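Local coordinates for succinoglycan biosynthesis protein (Bacillus cereus ATCC 14579, PDB 2QGM), which is of unestablished function but belongs to the erythromycin esterase-like family, whose best-known members hydrolyse the lactone ring of macrolide antibiotics, at residues A[268-271]-A[277-280]; A[252-257]-A[294-299]. All blocks are in the same frame, centred on the assembly; numbering follows the deposited sequence.

Contact 1: A[268-271]-A[277-280]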
loop_
_atom_site.group_PDB
_atom_site.type_symbol
_atom_site.label_atom_id
_atom_site.label_comp_id
_atom_site.label_asym_id
_atom_site.label_seq_id
_atom_site.Cartn_x
_atom_site.Cartn_y
_atom_site.Cartn_z
ATOM N N THR A 268 6.004 -11.437 -16.660
ATOM C CA THR A 268 4.782 -11.317 -17.457
ATOM C C THR A 268 4.381 -9.849 -17.583
ATOM O O THR A 268 3.944 -9.392 -18.640
ATOM C CB THR A 268 3.615 -12.100 -16.814
ATOM O OG1 THR A 268 3.981 -13.479 -16.691
ATOM C CG2 THR A 268 2.357 -11.984 -17.668
HETATM N N MSE A 269 4.532 -9.120 -16.483
HETATM C CA MSE A 269 4.204 -7.700 -16.411
HETATM C C MSE A 269 5.062 -6.859 -17.365
HETATM O O MSE A 269 4.581 -5.892 -17.965
HETATM C CB MSE A 269 4.412 -7.233 -14.964
HETATM C CG MSE A 269 4.393 -5.734 -14.728
HETATM SE SE MSE A 269 4.897 -5.356 -12.877
HETATM C CE MSE A 269 6.827 -5.353 -13.140
ATOM N N LEU A 270 6.325 -7.245 -17.513
ATOM C CA LEU A 270 7.255 -6.499 -18.353
ATOM C C LEU A 270 7.457 -7.062 -19.748
ATOM O O LEU A 270 8.409 -6.693 -20.435
ATOM C CB LEU A 270 8.607 -6.373 -17.645
ATOM C CG LEU A 270 8.562 -5.613 -16.310
ATOM C CD1 LEU A 270 9.957 -5.595 -15.689
ATOM C CD2 LEU A 270 8.051 -4.193 -16.524
ATOM N N LEU A 271 6.558 -7.946 -20.166
ATOM C CA LEU A 271 6.637 -8.532 -21.497
ATOM C C LEU A 271 6.222 -7.477 -22.528
ATOM O O LEU A 271 6.905 -7.281 -23.535
ATOM C CB LEU A 271 5.719 -9.757 -21.584
ATOM C CG LEU A 271 5.778 -10.600 -22.856
ATOM C CD1 LEU A 271 7.190 -11.128 -23.051
ATOM C CD2 LEU A 271 4.787 -11.754 -22.752
ATOM N N SER A 277 -0.666 -1.198 -20.658
ATOM C CA SER A 277 -0.761 -2.634 -20.404
ATOM C C SER A 277 0.131 -3.077 -19.245
ATOM O O SER A 277 -0.226 -3.981 -18.492
ATOM C CB SER A 277 -0.401 -3.430 -21.663
ATOM O OG SER A 277 -1.353 -3.210 -22.692
ATOM N N ILE A 278 1.290 -2.447 -19.098
ATOM C CA ILE A 278 2.186 -2.814 -18.008
ATOM C C ILE A 278 1.606 -2.328 -16.690
ATOM O O ILE A 278 1.590 -3.061 -15.695
ATOM C CB ILE A 278 3.584 -2.217 -18.213
ATOM C CG1 ILE A 278 4.133 -2.682 -19.562
ATOM C CG2 ILE A 278 4.518 -2.660 -17.098
ATOM C CD1 ILE A 278 5.523 -2.183 -19.856
ATOM N N ILE A 279 1.122 -1.090 -16.687
ATOM C CA ILE A 279 0.523 -0.512 -15.488
ATOM C C ILE A 279 -0.651 -1.364 -15.042
ATOM O O ILE A 279 -0.828 -1.618 -13.855
ATOM C CB ILE A 279 0.001 0.913 -15.748
ATOM C CG1 ILE A 279 1.155 1.819 -16.177
ATOM C CG2 ILE A 279 -0.679 1.460 -14.496
ATOM C CD1 ILE A 279 2.205 2.039 -15.100
ATOM N N LYS A 280 -1.463 -1.806 -15.995
ATOM C CA LYS A 280 -2.613 -2.628 -15.648
ATOM C C LYS A 280 -2.167 -3.941 -15.000
ATOM O O LYS A 280 -2.732 -4.362 -14.001
ATOM C CB LYS A 280 -3.458 -2.921 -16.886
ATOM C CG LYS A 280 -4.724 -3.702 -16.578
ATOM C CD LYS A 280 -5.424 -4.127 -17.857
ATOM C CE LYS A 280 -6.796 -4.699 -17.557
ATOM N NZ LYS A 280 -7.698 -3.662 -16.982
#
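Ile278 meets Met269 and Leu270 where two consecutive helices are joined by a short turn. Helix 253-269 ends at Met269, and Leu270 is the first residue to leave helical geometry. Helix 276-297 starts just before the second segment. OG of Ser277 is hydrogen-bonded to OD1 of Asp274, in the turn before the helix.

Ile278 carries the second segment's share of the contact. Its chi1 of -57° sets CG1 beside the backbone N and the branch methyl CG2 anti to it, beside the carbonyl carbon. CG2 is the atom used most. CG2 of Ile278 sits 3.3 Å from O of Met269. CG1 of Ile278 flanks the same carbonyl oxygen, at 3.6 Å from Met269 O. That oxygen is buried by the contact, against CG2 and CG1 of Ile278, and no hydrogen-bond partner is modelled for it.

The same methyl also reaches two side chains. CG2 of Ile278 is 3.9 Å from CG of Met269, a selenomethionine. CG2 of Ile278 is also 3.9 Å from CD2 of Leu270. Each of these side chains crosses Ile278 at about a right angle. In Met269 a chi1 of 168° turns CG away from the backbone N and beside the carbonyl carbon, on the side where the Ile278 methyl lies.

The contact closes a helical hairpin next to its connecting turn. Met216 and Pro272 add to the packing on Ile278, while His282 and Tyr285, farther along helix 276-297, pack on Met269. Helix 212-215 covers Met269 and Leu270 through Ile212, and Leu270 also through Tyr215.

Contact 2: A[252-257]-A[294-299]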
loop_
_atom_site.group_PDB
_atom_site.type_symbol
_atom_site.label_atom_id
_atom_site.label_comp_id
_atom_site.label_asym_id
_atom_site.label_seq_id
_atom_site.Cartn_x
_atom_site.Cartn_y
_atom_site.Cartn_z
ATOM N N GLU A 252 7.427 -23.540 4.648
ATOM C CA GLU A 252 8.487 -23.250 3.686
ATOM C C GLU A 252 7.951 -23.288 2.256
ATOM O O GLU A 252 8.238 -22.401 1.453
ATOM C CB GLU A 252 9.619 -24.261 3.839
ATOM C CG GLU A 252 10.224 -24.299 5.234
ATOM C CD GLU A 252 11.149 -25.485 5.414
ATOM O OE1 GLU A 252 12.098 -25.624 4.608
ATOM O OE2 GLU A 252 10.936 -26.270 6.365
ATOM N N TYR A 253 7.174 -24.322 1.951
ATOM C CA TYR A 253 6.597 -24.489 0.623
ATOM C C TYR A 253 5.710 -23.328 0.179
ATOM O O TYR A 253 5.802 -22.862 -0.958
ATOM C CB TYR A 253 5.795 -25.789 0.556
ATOM C CG TYR A 253 4.933 -25.890 -0.681
ATOM C CD1 TYR A 253 3.555 -25.718 -0.610
ATOM C CD2 TYR A 253 5.504 -26.124 -1.929
ATOM C CE1 TYR A 253 2.761 -25.777 -1.758
ATOM C CE2 TYR A 253 4.724 -26.185 -3.081
ATOM C CZ TYR A 253 3.350 -26.011 -2.989
ATOM O OH TYR A 253 2.581 -26.083 -4.129
ATOM N N ILE A 254 4.841 -22.872 1.073
ATOM C CA ILE A 254 3.930 -21.771 0.759
ATOM C C ILE A 254 4.673 -20.563 0.206
ATOM O O ILE A 254 4.309 -20.027 -0.840
ATOM C CB ILE A 254 3.151 -21.302 2.002
ATOM C CG1 ILE A 254 2.294 -22.452 2.547
ATOM C CG2 ILE A 254 2.263 -20.118 1.641
ATOM C CD1 ILE A 254 1.235 -22.924 1.581
ATOM N N TRP A 255 5.716 -20.131 0.906
ATOM C CA TRP A 255 6.458 -18.961 0.459
ATOM C C TRP A 255 7.311 -19.216 -0.775
ATOM O O TRP A 255 7.557 -18.300 -1.550
ATOM C CB TRP A 255 7.315 -18.399 1.595
ATOM C CG TRP A 255 6.517 -17.665 2.630
ATOM C CD1 TRP A 255 6.166 -18.121 3.874
ATOM C CD2 TRP A 255 5.931 -16.357 2.506
ATOM N NE1 TRP A 255 5.399 -17.178 4.523
ATOM C CE2 TRP A 255 5.243 -16.088 3.708
ATOM C CE3 TRP A 255 5.927 -15.389 1.495
ATOM C CZ2 TRP A 255 4.552 -14.893 3.930
ATOM C CZ3 TRP A 255 5.236 -14.192 1.708
ATOM C CH2 TRP A 255 4.558 -13.956 2.923
ATOM N N ALA A 256 7.763 -20.451 -0.965
ATOM C CA ALA A 256 8.564 -20.774 -2.144
ATOM C C ALA A 256 7.659 -20.711 -3.375
ATOM O O ALA A 256 8.026 -20.127 -4.401
ATOM C CB ALA A 256 9.174 -22.160 -2.009
ATOM N N LYS A 257 6.480 -21.318 -3.275
ATOM C CA LYS A 257 5.526 -21.303 -4.378
ATOM C C LYS A 257 5.126 -19.863 -4.707
ATOM O O LYS A 257 5.085 -19.464 -5.874
ATOM C CB LYS A 257 4.271 -22.106 -4.011
ATOM C CG LYS A 257 3.145 -22.017 -5.040
ATOM C CD LYS A 257 1.906 -22.813 -4.602
ATOM C CE LYS A 257 0.834 -22.785 -5.690
ATOM N NZ LYS A 257 -0.380 -23.589 -5.345
ATOM N N GLN A 294 -4.562 -13.095 2.141
ATOM C CA GLN A 294 -5.795 -13.374 2.868
ATOM C C GLN A 294 -6.199 -14.837 2.756
ATOM O O GLN A 294 -6.513 -15.481 3.753
ATOM C CB GLN A 294 -6.929 -12.503 2.333
ATOM C CG GLN A 294 -8.279 -12.762 2.980
ATOM C CD GLN A 294 -8.274 -12.528 4.480
ATOM O OE1 GLN A 294 -7.608 -11.620 4.982
ATOM N NE2 GLN A 294 -9.028 -13.344 5.202
ATOM N N GLU A 295 -6.180 -15.368 1.540
ATOM C CA GLU A 295 -6.586 -16.752 1.340
ATOM C C GLU A 295 -5.606 -17.772 1.902
ATOM O O GLU A 295 -5.990 -18.893 2.221
ATOM C CB GLU A 295 -6.818 -17.038 -0.145
ATOM C CG GLU A 295 -5.606 -16.866 -1.028
ATOM C CD GLU A 295 -5.876 -17.255 -2.475
ATOM O OE1 GLU A 295 -6.006 -18.467 -2.756
ATOM O OE2 GLU A 295 -5.971 -16.344 -3.324
ATOM N N THR A 296 -4.347 -17.379 2.044
ATOM C CA THR A 296 -3.332 -18.292 2.553
ATOM C C THR A 296 -3.208 -18.308 4.067
ATOM O O THR A 296 -3.118 -19.372 4.678
ATOM C CB THR A 296 -1.954 -17.957 1.958
ATOM O OG1 THR A 296 -2.038 -17.984 0.528
ATOM C CG2 THR A 296 -0.915 -18.977 2.419
ATOM N N PHE A 297 -3.229 -17.129 4.673
ATOM C CA PHE A 297 -3.052 -17.023 6.117
ATOM C C PHE A 297 -4.328 -16.770 6.918
ATOM O O PHE A 297 -4.338 -16.925 8.137
ATOM C CB PHE A 297 -2.020 -15.933 6.396
ATOM C CG PHE A 297 -0.681 -16.213 5.768
ATOM C CD1 PHE A 297 0.083 -17.303 6.190
ATOM C CD2 PHE A 297 -0.193 -15.411 4.734
ATOM C CE1 PHE A 297 1.309 -17.592 5.595
ATOM C CE2 PHE A 297 1.035 -15.693 4.130
ATOM C CZ PHE A 297 1.791 -16.786 4.559
ATOM N N GLY A 298 -5.402 -16.386 6.236
ATOM C CA GLY A 298 -6.656 -16.134 6.923
ATOM C C GLY A 298 -6.595 -14.869 7.750
ATOM O O GLY A 298 -5.736 -14.023 7.519
ATOM N N GLY A 299 -7.490 -14.741 8.725
ATOM C CA GLY A 299 -7.508 -13.543 9.548
ATOM C C GLY A 299 -8.085 -12.405 8.732
ATOM O O GLY A 299 -9.107 -12.581 8.073
#
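Ile254 touches Thr296 methyl to methyl, between the N-terminal part of helix 253-269, as modelled, and the last turn of helix 276-297. CG2 of Ile254 lies 3.5 Å from CG2 of Thr296, tighter than usual for two carbons. The two side chains run antiparallel, side by side. Thr296 has OG1 beside its backbone N (chi1 -56°), which leaves CG2 on the side of Ile254. The hydroxyl is hydrogen-bonded to O of Trp292 in its own helix. The Thr296 methyl also sits over the centre of one face of the Phe297 ring.

Trp255 follows and meets Phe297. CZ2 of Trp255 is 3.4 Å from CZ of Phe297. The six-membered ring of Trp255 and the Phe297 ring are tilted by 29°, with centroids 5.5 Å apart. The planes are nearly parallel but so offset that there is little overlap. Trp292 meets both rings edge-to-face, making an aromatic cluster. Gln166 of strand 166-171 touches both Trp255 and Phe297.

Beyond the ring, the chain turns out of the helix at Gly298, which has positive phi. NE2 of Gln294 spans this turn with a 3.0 Å hydrogen bond to O of Gly299, and its OE1 is hydrogen-bonded to OG1 of Thr301.

No hydrogen bond or salt bridge joins the two segments. The direct contact is methyl packing and an offset aromatic pair, and the polar groups of Gln294 and Thr296 bond elsewhere than across to the other helix.

Overall arrangement
Contacts 1 and 2 pair the same two helices, 253-269 and 276-297, near opposite ends of one antiparallel hairpin. Contact 1, beside the turn, is buried; contact 2, at the far end, is a surface contact. Their centres are about 24 Å apart, and their nearest atoms about 12 Å, so they do not touch. Each centre lies about 19 Å from the centre of the chain. Contact 1 is covered by helix 212-215, whereas contact 2 reaches the edge strand 166-171 of the mixed sheet. Neither has a hydrogen bond across; contact 1 also sets a methyl against a backbone carbonyl oxygen. No ligand or catalytic residue is identified at either.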